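Local atomic coordinates of fimbriae-associated protein FAP1 (Streptococcus parasanguinis, PDB entry 2X12), a protein that forms serine-rich fimbriae on the bacterial surface and probably mediates adhesion, modulated by pH, and biofilm formation. Residues 160-165 with 331-336; 305-310 with 320-325. All blocks are in the same frame, centred on the assembly; numbering follows the deposited sequence.

Contact 1: residues 160-165 with 331-336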
loop_
_atom_site.group_PDB
_atom_site.type_symbol
_atom_site.label_atom_id
_atom_site.label_comp_id
_atom_site.label_asym_id
_atom_site.label_seq_id
_atom_site.Cartn_x
_atom_site.Cartn_y
_atom_site.Cartn_z
ATOM N N GLY A 160 -13.004 2.289 5.487
ATOM C CA GLY A 160 -11.535 2.174 5.476
ATOM C C GLY A 160 -10.691 3.457 5.500
ATOM O O GLY A 160 -11.175 4.558 5.293
ATOM N N THR A 161 -9.385 3.213 5.617
ATOM C CA THR A 161 -8.484 3.888 6.528
ATOM C C THR A 161 -7.183 4.214 5.865
ATOM O O THR A 161 -6.660 3.383 5.154
ATOM C CB THR A 161 -8.173 2.901 7.622
ATOM O OG1 THR A 161 -9.412 2.325 8.060
ATOM C CG2 THR A 161 -7.486 3.569 8.780
ATOM N N GLN A 162 -6.671 5.426 6.062
ATOM C CA GLN A 162 -5.340 5.774 5.588
ATOM C C GLN A 162 -4.410 5.600 6.769
ATOM O O GLN A 162 -4.791 5.870 7.905
ATOM C CB GLN A 162 -5.276 7.205 5.049
ATOM C CG GLN A 162 -3.970 7.432 4.266
ATOM C CD GLN A 162 -4.072 8.404 3.058
ATOM O OE1 GLN A 162 -5.045 9.159 2.913
ATOM N NE2 GLN A 162 -3.036 8.384 2.187
ATOM N N TYR A 163 -3.199 5.165 6.491
ATOM C CA TYR A 163 -2.236 4.832 7.516
ATOM C C TYR A 163 -0.967 5.644 7.343
ATOM O O TYR A 163 -0.440 5.706 6.220
ATOM C CB TYR A 163 -1.884 3.384 7.387
ATOM C CG TYR A 163 -2.971 2.413 7.805
ATOM C CD1 TYR A 163 -3.106 2.002 9.120
ATOM C CD2 TYR A 163 -3.811 1.846 6.886
ATOM C CE1 TYR A 163 -4.072 1.074 9.512
ATOM C CE2 TYR A 163 -4.777 0.895 7.274
ATOM C CZ TYR A 163 -4.909 0.529 8.594
ATOM O OH TYR A 163 -5.861 -0.388 8.984
ATOM N N TYR A 164 -0.471 6.241 8.429
ATOM C CA TYR A 164 0.620 7.175 8.333
ATOM C C TYR A 164 1.859 6.593 8.988
ATOM O O TYR A 164 1.886 5.441 9.400
ATOM C CB TYR A 164 0.237 8.507 8.968
ATOM C CG TYR A 164 -0.985 9.139 8.323
ATOM C CD1 TYR A 164 -0.879 10.219 7.445
ATOM C CD2 TYR A 164 -2.258 8.647 8.599
ATOM C CE1 TYR A 164 -2.037 10.797 6.851
ATOM C CE2 TYR A 164 -3.405 9.197 8.021
ATOM C CZ TYR A 164 -3.304 10.265 7.139
ATOM O OH TYR A 164 -4.485 10.730 6.584
ATOM N N TRP A 165 2.906 7.389 9.083
ATOM C CA TRP A 165 4.137 6.972 9.736
ATOM C C TRP A 165 4.581 8.046 10.747
ATOM O O TRP A 165 4.802 9.199 10.401
ATOM C CB TRP A 165 5.197 6.732 8.658
ATOM C CG TRP A 165 6.568 6.497 9.123
ATOM C CD1 TRP A 165 7.572 7.397 9.166
ATOM C CD2 TRP A 165 7.109 5.266 9.580
ATOM N NE1 TRP A 165 8.705 6.826 9.651
ATOM C CE2 TRP A 165 8.455 5.509 9.920
ATOM C CE3 TRP A 165 6.576 3.985 9.787
ATOM C CZ2 TRP A 165 9.283 4.524 10.426
ATOM C CZ3 TRP A 165 7.393 3.020 10.292
ATOM C CH2 TRP A 165 8.744 3.295 10.610
ATOM N N GLY A 331 3.476 3.424 4.942
ATOM C CA GLY A 331 2.160 4.066 4.914
ATOM C C GLY A 331 1.320 3.344 3.907
ATOM O O GLY A 331 1.827 2.491 3.167
ATOM N N GLY A 332 0.037 3.662 3.868
ATOM C CA GLY A 332 -0.835 2.913 3.000
ATOM C C GLY A 332 -2.279 3.062 3.331
ATOM O O GLY A 332 -2.673 3.980 4.065
ATOM N N TYR A 333 -3.093 2.172 2.800
ATOM C CA TYR A 333 -4.501 2.361 2.890
ATOM C C TYR A 333 -5.168 1.046 2.959
ATOM O O TYR A 333 -4.668 0.078 2.407
ATOM C CB TYR A 333 -4.945 3.071 1.649
ATOM C CG TYR A 333 -6.268 3.756 1.781
ATOM C CD1 TYR A 333 -7.424 3.123 1.467
ATOM C CD2 TYR A 333 -6.348 5.053 2.225
ATOM C CE1 TYR A 333 -8.638 3.787 1.562
ATOM C CE2 TYR A 333 -7.539 5.696 2.353
ATOM C CZ TYR A 333 -8.691 5.077 2.014
ATOM O OH TYR A 333 -9.895 5.771 2.147
ATOM N N GLN A 334 -6.295 0.994 3.638
ATOM C CA GLN A 334 -7.131 -0.206 3.674
ATOM C C GLN A 334 -8.424 0.176 2.966
ATOM O O GLN A 334 -9.066 1.145 3.333
ATOM C CB GLN A 334 -7.443 -0.555 5.106
ATOM C CG GLN A 334 -8.599 -1.507 5.295
ATOM C CD GLN A 334 -8.150 -2.856 5.807
ATOM O OE1 GLN A 334 -7.524 -2.990 6.815
ATOM N NE2 GLN A 334 -8.461 -3.839 5.104
ATOM N N VAL A 335 -8.816 -0.549 1.942
ATOM C CA VAL A 335 -10.070 -0.246 1.308
ATOM C C VAL A 335 -11.151 -1.086 1.922
ATOM O O VAL A 335 -10.941 -2.251 2.203
ATOM C CB VAL A 335 -10.012 -0.556 -0.161
ATOM C CG1 VAL A 335 -11.388 -0.319 -0.790
ATOM C CG2 VAL A 335 -8.948 0.267 -0.813
ATOM N N SER A 336 -12.318 -0.512 2.132
ATOM C CA SER A 336 -13.393 -1.302 2.683
ATOM C C SER A 336 -14.679 -0.795 2.105
ATOM O O SER A 336 -15.580 -0.339 2.823
ATOM C CB SER A 336 -13.407 -1.284 4.213
ATOM O OG SER A 336 -14.224 -2.343 4.691
#
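The phenol ring of Tyr333 lies across the backbone of 160-165 and shows how a short strand can be packed closely at one point and loosely at another. Thr161 O sits over one face of this ring, offset toward its rim and 3.4 Å from Tyr333 CG. Tyr333 CG is anti to the backbone N (chi1 -160°), which carries the ring beneath Thr161 and Gln162. Gln162 CB meets Tyr333 CD2 at 3.7 Å, the two side chains crossing at about a right angle; Ile180 of strand 177-185 also touches this buried tyrosine.

In contrast, the partly exposed Tyr163 and Gln334 meet loosely at their ends. The side chains run side by side, Tyr163 CE2 3.7 Å from Gln334 CB, but Tyr163 OH and Gln334 OE1 stay 3.8 Å apart, without a hydrogen bond. Gly332 O and Gln334 N lie at the edge of the Tyr163 ring, which Pro319 and Leu291 also touch.

Thr161 and Gln334 exchange two backbone hydrogen bonds, Gln334 N to Thr161 O being 2.9 Å. Tyr163 and Gly332 exchange another two, with Tyr163 N to Gly332 O at 2.8 Å. Such reciprocal pairs flanking the non-hydrogen-bonded pair Gln162-Tyr333 are the signature of an antiparallel beta ladder.

Contact 2: residues 305-310 with 320-325; sequences GSKGNY and YVIAND
Asn309 and Tyr320 face each other as a hydrogen-bonded pair in an antiparallel beta hairpin, whose strands 307-311 and 318-322 form a two-stranded sheet at the surface. Tyr320 N donates to Asn309 O in a nearly straight bond (171°), and Asn309 N returns one to Tyr320 O.

The Tyr320 side chain illustrates how a ring can pack against the partner strand. Its chi1 of 61° places CG between the backbone N and the carbonyl carbon, and the ring lies alongside the Asn309 side chain. Tyr320 CB is 4.1 Å from Asn309 O, which lies over one ring face, offset toward the rim. Along one side, CD1 meets that same oxygen and CE1 reaches the carbonyl carbon of Tyr310; along the other, CE2 approaches Asn309 CB. CZ continues along this CB, and Tyr320 OH is 3.5 Å from Asn309 CB. The Asn309 amide plane is turned 27° from the ring.

Farther along, Ile322 CD1 packs on Gly308 CA at 3.8 Å. Asn324 ND2 is hydrogen-bonded to Asp304 OD1 and Tyr302 O, outside the two segments, and Ser306 OG shares the same Asp304 oxygen. Lys307 crosses Asn324 at an oblique angle, with Lys307 CD 3.5 Å from Asn324 OD1.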
loop_
_atom_site.group_PDB
_atom_site.type_symbol
_atom_site.label_atom_id
_atom_site.label_comp_id
_atom_site.label_asym_id
_atom_site.label_seq_id
_atom_site.Cartn_x
_atom_site.Cartn_y
_atom_site.Cartn_z
ATOM N N GLY A 305 0.557 -4.329 8.556
ATOM C CA GLY A 305 0.421 -3.196 9.478
ATOM C C GLY A 305 0.107 -3.629 10.872
ATOM O O GLY A 305 -0.659 -2.967 11.571
ATOM N N SER A 306 0.651 -4.756 11.287
ATOM C CA SER A 306 0.049 -5.420 12.420
ATOM C C SER A 306 0.304 -4.698 13.729
ATOM O O SER A 306 -0.460 -4.860 14.640
ATOM C CB SER A 306 0.524 -6.854 12.519
ATOM O OG SER A 306 1.921 -6.905 12.403
ATOM N N LYS A 307 1.394 -3.948 13.838
ATOM C CA LYS A 307 1.658 -3.141 15.026
ATOM C C LYS A 307 1.376 -1.727 14.638
ATOM O O LYS A 307 1.655 -1.344 13.521
ATOM C CB LYS A 307 3.120 -3.261 15.445
ATOM C CG LYS A 307 3.446 -4.534 16.296
ATOM C CD LYS A 307 4.863 -5.129 16.001
ATOM C CE LYS A 307 5.871 -5.105 17.197
ATOM N NZ LYS A 307 7.239 -4.569 16.707
ATOM N N GLY A 308 0.833 -0.930 15.544
ATOM C CA GLY A 308 0.506 0.461 15.212
ATOM C C GLY A 308 -0.139 1.211 16.347
ATOM O O GLY A 308 -0.382 0.642 17.390
ATOM N N ASN A 309 -0.390 2.498 16.163
ATOM C CA ASN A 309 -1.029 3.308 17.210
ATOM C C ASN A 309 -1.614 4.566 16.576
ATOM O O ASN A 309 -1.659 4.653 15.348
ATOM C CB ASN A 309 -0.017 3.656 18.308
ATOM C CG ASN A 309 -0.662 3.919 19.674
ATOM O OD1 ASN A 309 -1.830 4.283 19.760
ATOM N ND2 ASN A 309 0.114 3.761 20.739
ATOM N N TYR A 310 -2.037 5.533 17.389
ATOM C CA TYR A 310 -2.728 6.695 16.885
ATOM C C TYR A 310 -2.057 8.023 17.223
ATOM O O TYR A 310 -1.600 8.224 18.324
ATOM C CB TYR A 310 -4.138 6.709 17.443
ATOM C CG TYR A 310 -5.006 5.607 16.911
ATOM C CD1 TYR A 310 -5.235 4.456 17.641
ATOM C CD2 TYR A 310 -5.599 5.717 15.669
ATOM C CE1 TYR A 310 -6.019 3.450 17.144
ATOM C CE2 TYR A 310 -6.384 4.730 15.175
ATOM C CZ TYR A 310 -6.583 3.597 15.904
ATOM O OH TYR A 310 -7.382 2.631 15.343
ATOM N N TYR A 320 -1.118 5.249 12.855
ATOM C CA TYR A 320 0.170 5.096 12.209
ATOM C C TYR A 320 0.704 3.724 12.391
ATOM O O TYR A 320 0.335 3.071 13.372
ATOM C CB TYR A 320 1.176 6.119 12.731
ATOM C CG TYR A 320 1.501 6.080 14.188
ATOM C CD1 TYR A 320 0.850 6.922 15.077
ATOM C CD2 TYR A 320 2.508 5.270 14.669
ATOM C CE1 TYR A 320 1.161 6.923 16.420
ATOM C CE2 TYR A 320 2.832 5.263 16.017
ATOM C CZ TYR A 320 2.163 6.096 16.885
ATOM O OH TYR A 320 2.472 6.095 18.220
ATOM N N VAL A 321 1.586 3.306 11.467
ATOM C CA VAL A 321 2.260 1.992 11.548
ATOM C C VAL A 321 3.592 1.986 12.300
ATOM O O VAL A 321 4.417 2.917 12.162
ATOM C CB VAL A 321 2.547 1.439 10.151
ATOM C CG1 VAL A 321 3.358 0.133 10.260
ATOM C CG2 VAL A 321 1.243 1.228 9.385
ATOM N N ILE A 322 3.785 0.942 13.094
ATOM C CA ILE A 322 5.054 0.683 13.743
ATOM C C ILE A 322 5.722 -0.474 13.011
ATOM O O ILE A 322 5.096 -1.530 12.734
ATOM C CB ILE A 322 4.884 0.299 15.205
ATOM C CG1 ILE A 322 4.485 1.522 16.045
ATOM C CG2 ILE A 322 6.176 -0.326 15.754
ATOM C CD1 ILE A 322 3.566 1.201 17.253
ATOM N N ALA A 323 7.004 -0.305 12.710
ATOM C CA ALA A 323 7.649 -1.276 11.871
ATOM C C ALA A 323 7.786 -2.535 12.666
ATOM O O ALA A 323 7.929 -2.480 13.881
ATOM C CB ALA A 323 8.984 -0.765 11.424
ATOM N N ASN A 324 7.692 -3.670 11.986
ATOM C CA ASN A 324 7.892 -4.962 12.641
ATOM C C ASN A 324 9.382 -5.148 12.956
ATOM O O ASN A 324 9.759 -5.724 13.961
ATOM C CB ASN A 324 7.343 -6.111 11.764
ATOM C CG ASN A 324 5.818 -6.080 11.636
ATOM O OD1 ASN A 324 5.116 -5.636 12.548
ATOM N ND2 ASN A 324 5.301 -6.529 10.495
ATOM N N ASP A 325 10.209 -4.642 12.062
ATOM C CA ASP A 325 11.631 -4.677 12.213
ATOM C C ASP A 325 12.267 -3.446 11.573
ATOM O O ASP A 325 12.306 -2.359 12.162
ATOM C CB ASP A 325 12.206 -5.947 11.556
ATOM C CG ASP A 325 12.786 -6.946 12.582
ATOM O OD1 ASP A 325 12.203 -8.093 12.646
ATOM O OD2 ASP A 325 13.802 -6.574 13.288
#

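How the contacts relate
Contact 1 and contact 2 illustrate how a surface hairpin can be attached to a larger sheet partly through a segment that is shared by both contacts. Their centres are about 12 Å apart, and the 160-165 segment takes part in both neighbourhoods: after pairing with 331-336 it runs on to the hairpin, where Tyr164 O probably accepts a hydrogen bond from Val321 N at 3.0 Å. The Trp165 ring continues the junction, with Trp165 CE3 3.4 Å from Val321 O. In sequence the hairpin lies between the two segments of contact 1. The centre of contact 1 is about 8 Å from the chain centre and that of contact 2 about 14 Å, in line with a partly buried and a surface contact.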